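Local coordinates for protein ubiquitin conjugating enzyme (Plasmodium yoelii, PDB 2PWQ) that probably carries activated ubiquitin as a thioester and passes it on, as other E2 ubiquitin-conjugating enzymes do, at residues K94-N99 / K159-W164; P136-P141 / M149-H154. All blocks are in the same frame, centred on the assembly; numbering follows the deposited sequence.

Contact 1: K94-N99 / K159-W164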
ATOM      1  N   LYS A  94      -7.879   7.988  -0.457  1.00 29.92           N
ATOM      2  CA  LYS A  94      -8.035   8.478   0.893  1.00 29.51           C
ATOM      3  C   LYS A  94      -8.623   7.364   1.747  1.00 29.09           C
ATOM      4  O   LYS A  94      -9.522   6.628   1.299  1.00 31.00           O
ATOM      5  CB  LYS A  94      -9.005   9.691   0.848  1.00 28.52           C
ATOM      6  CG  LYS A  94      -8.974  10.485   2.124  1.00 28.96           C
ATOM      7  CD  LYS A  94     -10.193  11.324   2.280  1.00 35.43           C
ATOM      8  CE  LYS A  94      -9.887  12.751   2.037  1.00 31.09           C
ATOM      9  NZ  LYS A  94      -8.578  13.348   2.509  1.00 35.95           N
ATOM     10  N   ILE A  95      -8.163   7.275   2.998  1.00 30.03           N
ATOM     11  CA  ILE A  95      -8.412   6.122   3.856  1.00 29.39           C
ATOM     12  C   ILE A  95      -8.302   6.551   5.334  1.00 28.68           C
ATOM     13  O   ILE A  95      -7.457   7.400   5.692  1.00 28.38           O
ATOM     14  CB  ILE A  95      -7.461   4.895   3.451  1.00 28.15           C
ATOM     15  CG1 ILE A  95      -7.711   3.632   4.302  1.00 29.47           C
ATOM     16  CG2 ILE A  95      -5.951   5.296   3.488  1.00 29.99           C
ATOM     17  CD1 ILE A  95      -6.861   2.378   3.947  1.00 29.95           C
ATOM     18  N   TRP A  96      -9.200   5.994   6.163  1.00 28.65           N
ATOM     19  CA  TRP A  96      -9.244   6.267   7.599  1.00 30.06           C
ATOM     20  C   TRP A  96      -8.635   5.053   8.331  1.00 27.81           C
ATOM     21  O   TRP A  96      -9.308   4.044   8.466  1.00 31.13           O
ATOM     22  CB  TRP A  96     -10.695   6.409   8.046  1.00 29.86           C
ATOM     23  CG  TRP A  96     -10.852   6.959   9.404  1.00 32.05           C
ATOM     24  CD1 TRP A  96     -11.314   6.310  10.500  1.00 34.53           C
ATOM     25  CD2 TRP A  96     -10.585   8.300   9.803  1.00 35.62           C
ATOM     26  NE1 TRP A  96     -11.319   7.149  11.578  1.00 33.82           N
ATOM     27  CE2 TRP A  96     -10.892   8.390  11.178  1.00 34.80           C
ATOM     28  CE3 TRP A  96     -10.146   9.451   9.116  1.00 33.67           C
ATOM     29  CZ2 TRP A  96     -10.761   9.587  11.909  1.00 34.81           C
ATOM     30  CZ3 TRP A  96      -9.983  10.647   9.844  1.00 35.34           C
ATOM     31  CH2 TRP A  96     -10.312  10.706  11.232  1.00 34.78           C
ATOM     32  N   HIS A  97      -7.413   5.194   8.820  1.00 30.41           N
ATOM     33  CA  HIS A  97      -6.612   4.105   9.393  1.00 30.70           C
ATOM     34  C   HIS A  97      -5.529   4.692  10.295  1.00 32.39           C
ATOM     35  O   HIS A  97      -4.869   5.664   9.911  1.00 32.47           O
ATOM     36  CB  HIS A  97      -5.922   3.317   8.271  1.00 30.39           C
ATOM     37  CG  HIS A  97      -5.370   1.983   8.712  1.00 31.05           C
ATOM     38  ND1 HIS A  97      -4.142   1.834   9.335  1.00 29.88           N
ATOM     39  CD2 HIS A  97      -5.875   0.739   8.572  1.00 30.66           C
ATOM     40  CE1 HIS A  97      -3.944   0.556   9.614  1.00 32.65           C
ATOM     41  NE2 HIS A  97      -4.979  -0.134   9.158  1.00 30.54           N
ATOM     42  N   PRO A  98      -5.331   4.130  11.525  1.00 32.78           N
ATOM     43  CA  PRO A  98      -4.365   4.745  12.446  1.00 33.98           C
ATOM     44  C   PRO A  98      -2.944   4.779  11.911  1.00 35.26           C
ATOM     45  O   PRO A  98      -2.125   5.595  12.346  1.00 36.06           O
ATOM     46  CB  PRO A  98      -4.453   3.861  13.707  1.00 34.20           C
ATOM     47  CG  PRO A  98      -5.097   2.576  13.227  1.00 34.76           C
ATOM     48  CD  PRO A  98      -6.037   3.002  12.150  1.00 33.54           C
ATOM     49  N   ASN A  99      -2.629   3.866  10.992  1.00 35.92           N
ATOM     50  CA  ASN A  99      -1.285   3.808  10.457  1.00 36.09           C
ATOM     51  C   ASN A  99      -1.035   4.509   9.123  1.00 36.29           C
ATOM     52  O   ASN A  99       0.027   4.299   8.498  1.00 36.09           O
ATOM     53  CB  ASN A  99      -0.847   2.344  10.389  1.00 36.61           C
ATOM     54  CG  ASN A  99      -0.840   1.695  11.752  1.00 37.86           C
ATOM     55  OD1 ASN A  99      -0.178   2.183  12.672  1.00 41.41           O
ATOM     56  ND2 ASN A  99      -1.586   0.623  11.899  1.00 36.55           N
ATOM     57  N   LYS A 159     -16.908   2.560  12.060  1.00 41.29           N
ATOM     58  CA  LYS A 159     -17.927   3.244  11.252  1.00 40.37           C
ATOM     59  C   LYS A 159     -17.351   4.331  10.365  1.00 39.04           C
ATOM     60  O   LYS A 159     -17.754   4.439   9.211  1.00 40.22           O
ATOM     61  CB  LYS A 159     -19.075   3.787  12.111  1.00 41.52           C
ATOM     62  CG  LYS A 159     -20.119   2.723  12.399  1.00 42.51           C
ATOM     63  CD  LYS A 159     -20.884   2.403  11.146  1.00 45.50           C
ATOM     64  CE  LYS A 159     -21.981   1.433  11.443  1.00 44.32           C
ATOM     65  NZ  LYS A 159     -22.769   1.166  10.214  1.00 46.07           N
ATOM     66  N   THR A 160     -16.411   5.114  10.884  1.00 37.47           N
ATOM     67  CA  THR A 160     -15.769   6.167  10.088  1.00 36.51           C
ATOM     68  C   THR A 160     -14.953   5.553   8.915  1.00 36.54           C
ATOM     69  O   THR A 160     -15.075   5.961   7.751  1.00 36.36           O
ATOM     70  CB  THR A 160     -14.874   7.026  10.986  1.00 36.46           C
ATOM     71  OG1 THR A 160     -15.685   7.652  11.982  1.00 36.23           O
ATOM     72  CG2 THR A 160     -14.157   8.116  10.198  1.00 33.52           C
ATOM     73  N   ALA A 161     -14.152   4.546   9.235  1.00 34.85           N
ATOM     74  CA  ALA A 161     -13.363   3.818   8.242  1.00 33.67           C
ATOM     75  C   ALA A 161     -14.235   3.134   7.204  1.00 32.26           C
ATOM     76  O   ALA A 161     -13.914   3.129   6.031  1.00 33.77           O
ATOM     77  CB  ALA A 161     -12.426   2.823   8.939  1.00 32.23           C
ATOM     78  N   SER A 162     -15.346   2.569   7.611  1.00 31.85           N
ATOM     79  CA  SER A 162     -16.315   2.114   6.644  1.00 33.27           C
ATOM     80  C   SER A 162     -16.976   3.200   5.709  1.00 34.96           C
ATOM     81  O   SER A 162     -17.100   2.978   4.498  1.00 35.44           O
ATOM     82  CB  SER A 162     -17.376   1.324   7.398  1.00 34.63           C
ATOM     83  OG  SER A 162     -18.331   0.774   6.477  1.00 39.49           O
ATOM     84  N   VAL A 163     -17.398   4.352   6.264  1.00 34.29           N
ATOM     85  CA  VAL A 163     -17.916   5.460   5.457  1.00 34.67           C
ATOM     86  C   VAL A 163     -16.868   5.821   4.406  1.00 34.05           C
ATOM     87  O   VAL A 163     -17.164   5.834   3.223  1.00 35.51           O
ATOM     88  CB  VAL A 163     -18.316   6.735   6.342  1.00 33.71           C
ATOM     89  CG1 VAL A 163     -18.622   7.998   5.467  1.00 34.98           C
ATOM     90  CG2 VAL A 163     -19.522   6.446   7.218  1.00 34.85           C
ATOM     91  N   TRP A 164     -15.656   6.123   4.849  1.00 33.98           N
ATOM     92  CA  TRP A 164     -14.581   6.504   3.958  1.00 33.59           C
ATOM     93  C   TRP A 164     -14.245   5.490   2.865  1.00 34.92           C
ATOM     94  O   TRP A 164     -13.949   5.896   1.724  1.00 35.46           O
ATOM     95  CB  TRP A 164     -13.345   6.893   4.753  1.00 32.69           C
ATOM     96  CG  TRP A 164     -13.456   8.224   5.455  1.00 32.10           C
ATOM     97  CD1 TRP A 164     -14.544   8.720   6.120  1.00 34.55           C
ATOM     98  CD2 TRP A 164     -12.414   9.205   5.619  1.00 29.36           C
ATOM     99  NE1 TRP A 164     -14.258   9.958   6.640  1.00 33.75           N
ATOM    100  CE2 TRP A 164     -12.950  10.264   6.366  1.00 32.07           C
ATOM    101  CE3 TRP A 164     -11.092   9.297   5.181  1.00 31.07           C
ATOM    102  CZ2 TRP A 164     -12.200  11.362   6.717  1.00 31.75           C
ATOM    103  CZ3 TRP A 164     -10.347  10.372   5.544  1.00 32.28           C
ATOM    104  CH2 TRP A 164     -10.896  11.404   6.288  1.00 31.87           C
TER
HETATM  105  O   HOH W   1     -11.064   4.145   5.049  1.00 50.65           O
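Trp96 and Trp164 carry this contact, and their six-membered rings meet edge-to-face. The edge of Trp96 is turned to the face of Trp164, with centroids 4.8 Å apart and planes at 55°, so the pair is tilted and not strictly perpendicular. The closest approach is Trp96 CE3 to Trp164 CH2, 3.5 Å, near the rim of the Trp164 ring. Trp96 CG stands anti to the backbone N (chi1 -168°), which swings the indole toward the helix.

A CH-pi contact comes next. The methyl CG2 of Thr160 sits over the five-membered ring of Trp96, 3.2 Å from its centroid and 8° off the ring normal. This is a close fit. OG1 of the same threonine turns back to the O of Leu156, one turn earlier in the helix.

Plain apolar packing fills in around the rings. Ala161 CB lies at the Trp96 edge, in the ring plane, 4.0 Å from Trp96 CD1. The aliphatic part of Lys94 crosses the outer end of Trp164 at a slant, with Lys94 CD 3.4 Å from Trp164 CZ3. The Lys94 chain then bends, and its NZ makes a hydrogen bond to the O of Ser102.

No direct hydrogen bond joins the two segments. One water bridges them instead: it accepts from Trp96 N at 2.9 Å and donates to Ala161 O at 3.2 Å. The O of Trp96 is bonded to the hydroxyl of Tyr67.

The contact packs the loop after strand 88-91 against helix 154-168. Val146 and Met149 of helix 144-152 also touch Trp96, and Phe157 meets its ring. Ile95 points away from helix 154-168 and packs on Leu133 of helix 122-134, which His97 also touches.

Contact 2: P136-P141 / M149-H154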
ATOM      1  N   PRO A 136      -4.686  -3.220  12.247  1.00 35.72           N
ATOM      2  CA  PRO A 136      -4.073  -1.916  12.514  1.00 38.09           C
ATOM      3  C   PRO A 136      -3.204  -1.931  13.781  1.00 39.78           C
ATOM      4  O   PRO A 136      -3.523  -2.632  14.733  1.00 40.58           O
ATOM      5  CB  PRO A 136      -5.288  -0.946  12.661  1.00 35.74           C
ATOM      6  CG  PRO A 136      -6.485  -1.683  12.127  1.00 35.61           C
ATOM      7  CD  PRO A 136      -6.148  -3.180  12.365  1.00 35.90           C
ATOM      8  N   GLN A 137      -2.148  -1.131  13.792  1.00 43.17           N
ATOM      9  CA  GLN A 137      -1.152  -1.090  14.880  1.00 46.38           C
ATOM     10  C   GLN A 137      -1.134   0.255  15.632  1.00 49.61           C
ATOM     11  O   GLN A 137      -0.227   1.092  15.417  1.00 48.65           O
ATOM     12  CB  GLN A 137       0.230  -1.366  14.284  1.00 45.80           C
ATOM     13  CG  GLN A 137       0.306  -2.725  13.626  1.00 46.92           C
ATOM     14  CD  GLN A 137      -0.030  -3.813  14.618  1.00 45.03           C
ATOM     15  OE1 GLN A 137      -0.999  -4.600  14.440  1.00 41.99           O
ATOM     16  NE2 GLN A 137       0.724  -3.817  15.724  1.00 43.75           N
ATOM     17  N   PRO A 138      -2.113   0.455  16.546  1.00 53.12           N
ATOM     18  CA  PRO A 138      -2.404   1.777  17.137  1.00 55.67           C
ATOM     19  C   PRO A 138      -1.298   2.443  17.955  1.00 57.95           C
ATOM     20  O   PRO A 138      -1.340   3.662  18.127  1.00 58.27           O
ATOM     21  CB  PRO A 138      -3.636   1.513  18.012  1.00 55.52           C
ATOM     22  CG  PRO A 138      -3.578   0.056  18.316  1.00 55.34           C
ATOM     23  CD  PRO A 138      -3.034  -0.575  17.062  1.00 53.31           C
ATOM     24  N   ASP A 139      -0.334   1.663  18.441  1.00 60.38           N
ATOM     25  CA  ASP A 139       0.780   2.173  19.272  1.00 62.89           C
ATOM     26  C   ASP A 139       1.916   2.826  18.492  1.00 63.69           C
ATOM     27  O   ASP A 139       2.784   3.483  19.087  1.00 63.63           O
ATOM     28  CB  ASP A 139       1.384   1.032  20.096  1.00 63.55           C
ATOM     29  CG  ASP A 139       0.575   0.702  21.333  1.00 65.81           C
ATOM     30  OD1 ASP A 139      -0.683   0.720  21.275  1.00 68.08           O
ATOM     31  OD2 ASP A 139       1.217   0.407  22.370  1.00 68.86           O
ATOM     32  N   ASP A 140       1.919   2.604  17.173  1.00 64.89           N
ATOM     33  CA  ASP A 140       2.932   3.136  16.247  1.00 65.66           C
ATOM     34  C   ASP A 140       2.244   4.048  15.223  1.00 65.20           C
ATOM     35  O   ASP A 140       2.321   3.807  14.010  1.00 65.36           O
ATOM     36  CB  ASP A 140       3.665   1.976  15.557  1.00 66.27           C
ATOM     37  CG  ASP A 140       4.205   0.935  16.560  1.00 68.81           C
ATOM     38  OD1 ASP A 140       4.649   1.345  17.672  1.00 71.60           O
ATOM     39  OD2 ASP A 140       4.187  -0.284  16.236  1.00 70.29           O
ATOM     40  N   PRO A 141       1.598   5.126  15.707  1.00 64.58           N
ATOM     41  CA  PRO A 141       0.518   5.732  14.932  1.00 63.83           C
ATOM     42  C   PRO A 141       1.035   6.702  13.874  1.00 63.01           C
ATOM     43  O   PRO A 141       2.123   7.273  14.025  1.00 63.18           O
ATOM     44  CB  PRO A 141      -0.312   6.464  15.997  1.00 63.87           C
ATOM     45  CG  PRO A 141       0.519   6.418  17.301  1.00 64.13           C
ATOM     46  CD  PRO A 141       1.868   5.887  16.942  1.00 64.52           C
ATOM     47  N   MET A 149      -9.129   8.059  17.959  1.00 49.65           N
ATOM     48  CA  MET A 149     -10.455   7.508  17.786  1.00 48.43           C
ATOM     49  C   MET A 149     -10.429   5.989  17.886  1.00 48.62           C
ATOM     50  O   MET A 149     -11.348   5.371  18.415  1.00 48.85           O
ATOM     51  CB  MET A 149     -11.025   7.925  16.432  1.00 47.92           C
ATOM     52  CG  MET A 149     -12.457   7.442  16.227  1.00 47.75           C
ATOM     53  SD  MET A 149     -13.160   7.715  14.590  1.00 47.25           S
ATOM     54  CE  MET A 149     -13.557   9.482  14.604  1.00 49.18           C
ATOM     55  N   TYR A 150      -9.376   5.391  17.346  1.00 48.41           N
ATOM     56  CA  TYR A 150      -9.262   3.942  17.279  1.00 48.55           C
ATOM     57  C   TYR A 150      -9.231   3.387  18.721  1.00 48.70           C
ATOM     58  O   TYR A 150      -9.960   2.445  19.059  1.00 48.44           O
ATOM     59  CB  TYR A 150      -8.017   3.564  16.463  1.00 48.29           C
ATOM     60  CG  TYR A 150      -7.862   2.092  16.261  1.00 49.04           C
ATOM     61  CD1 TYR A 150      -8.652   1.419  15.333  1.00 46.61           C
ATOM     62  CD2 TYR A 150      -6.950   1.358  17.025  1.00 49.18           C
ATOM     63  CE1 TYR A 150      -8.530   0.067  15.157  1.00 49.94           C
ATOM     64  CE2 TYR A 150      -6.822  -0.013  16.868  1.00 49.23           C
ATOM     65  CZ  TYR A 150      -7.612  -0.653  15.935  1.00 49.01           C
ATOM     66  OH  TYR A 150      -7.508  -2.008  15.753  1.00 50.35           O
ATOM     67  N   LYS A 151      -8.423   4.030  19.559  1.00 49.16           N
ATOM     68  CA  LYS A 151      -8.321   3.714  20.978  1.00 50.55           C
ATOM     69  C   LYS A 151      -9.537   4.195  21.817  1.00 51.00           C
ATOM     70  O   LYS A 151     -10.179   3.391  22.491  1.00 51.14           O
ATOM     71  CB  LYS A 151      -6.990   4.243  21.529  1.00 50.77           C
ATOM     72  CG  LYS A 151      -5.766   3.512  21.021  0.50 51.60           C
ATOM     73  CD  LYS A 151      -4.493   4.227  21.458  0.50 54.47           C
ATOM     74  CE  LYS A 151      -3.279   3.302  21.388  0.50 56.39           C
ATOM     75  NZ  LYS A 151      -1.985   4.020  21.649  1.00 58.96           N
ATOM     76  N   GLU A 152      -9.875   5.487  21.755  1.00 51.70           N
ATOM     77  CA  GLU A 152     -10.974   6.059  22.591  1.00 51.57           C
ATOM     78  C   GLU A 152     -12.412   5.636  22.271  1.00 50.52           C
ATOM     79  O   GLU A 152     -13.229   5.524  23.183  1.00 50.80           O
ATOM     80  CB  GLU A 152     -10.871   7.581  22.714  1.00 52.21           C
ATOM     81  CG  GLU A 152     -10.223   8.063  24.013  1.00 56.34           C
ATOM     82  CD  GLU A 152      -8.754   8.472  23.865  1.00 61.44           C
ATOM     83  OE1 GLU A 152      -8.479   9.696  23.942  1.00 62.83           O
ATOM     84  OE2 GLU A 152      -7.879   7.581  23.678  1.00 63.80           O
ATOM     85  N   ASN A 153     -12.725   5.416  20.994  1.00 48.99           N
ATOM     86  CA  ASN A 153     -14.082   5.053  20.564  1.00 47.31           C
ATOM     87  C   ASN A 153     -13.907   4.252  19.307  1.00 46.40           C
ATOM     88  O   ASN A 153     -13.915   4.788  18.196  1.00 45.32           O
ATOM     89  CB  ASN A 153     -14.977   6.286  20.281  1.00 47.62           C
ATOM     90  CG  ASN A 153     -16.462   5.914  20.017  1.00 47.52           C
ATOM     91  OD1 ASN A 153     -16.813   4.754  19.793  1.00 44.90           O
ATOM     92  ND2 ASN A 153     -17.331   6.922  20.040  1.00 49.29           N
ATOM     93  N   HIS A 154     -13.725   2.960  19.503  1.00 43.34           N
ATOM     94  CA  HIS A 154     -13.334   2.076  18.445  1.00 41.64           C
ATOM     95  C   HIS A 154     -14.527   1.745  17.579  1.00 40.06           C
ATOM     96  O   HIS A 154     -14.378   1.604  16.369  1.00 38.38           O
ATOM     97  CB  HIS A 154     -12.710   0.797  19.008  1.00 41.75           C
ATOM     98  CG  HIS A 154     -12.378  -0.213  17.956  1.00 41.71           C
ATOM     99  ND1 HIS A 154     -13.274  -1.186  17.549  1.00 40.21           N
ATOM    100  CD2 HIS A 154     -11.264  -0.383  17.204  1.00 38.73           C
ATOM    101  CE1 HIS A 154     -12.722  -1.918  16.595  1.00 35.21           C
ATOM    102  NE2 HIS A 154     -11.511  -1.441  16.351  1.00 36.85           N
TER
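Tyr150 overlaps two prolines of the loop, Pro136 and Pro138, which meet its ring obliquely. Pro138 CB is 3.5 Å from Tyr150 CD2, and Pro138 CG packs on the neighbouring CE2. Pro136 meets the phenol end, crossing it at about a right angle, with its CG 3.8 Å from Tyr150 OH. With chi1 at -176°, the tyrosine CG lies opposite the backbone N, and this carries the ring out from the helix to the prolines.

Lys151 adds the polar part. Its chain is extended beyond CG and passes Pro138, with CE 3.8 Å from Pro138 CB. The ammonium NZ then reaches Asp139 OD1 at 3.6 Å, a long salt bridge. Pro138 O lies equally near NZ. These groups are at the surface, so solvent probably weakens the charge attraction.

The loop is shaped by a type I beta turn from Gln137 to Asp140, closed by Asp140 N to Gln137 O at 3.2 Å. Pro138 and Asp139 occupy its two central positions.

Phe157 meets the Tyr150 ring edge-to-face. The proline-rich loop folded back on helix 144-152 belongs to the C-terminal helical part of the E2 fold; Asp139 lies about 12 Å, side chain to side chain, from the predicted catalytic Cys108.

From the N terminus, the chain passes helix 23-37 and the four-stranded antiparallel sheet before entering the loop with 94-99. Contact 1 closes a long loop from there to 159-164 on helix 154-168. That loop takes in the predicted active-site cysteine and helices 110-115 and 122-134. Contact 2 lies wholly within it and closes a much shorter loop, from 136-141 to 149-154. The contacts nest without crossing, with centres 12 Å apart. They touch directly where Pro98 CG packs on Pro136 CB at 3.6 Å. Contact 1 ties helix 154-168 to the loop after strand 88-91, and contact 2 ties helix 144-152 to the loop after helix 122-134. These are the last two helices of the modelled chain.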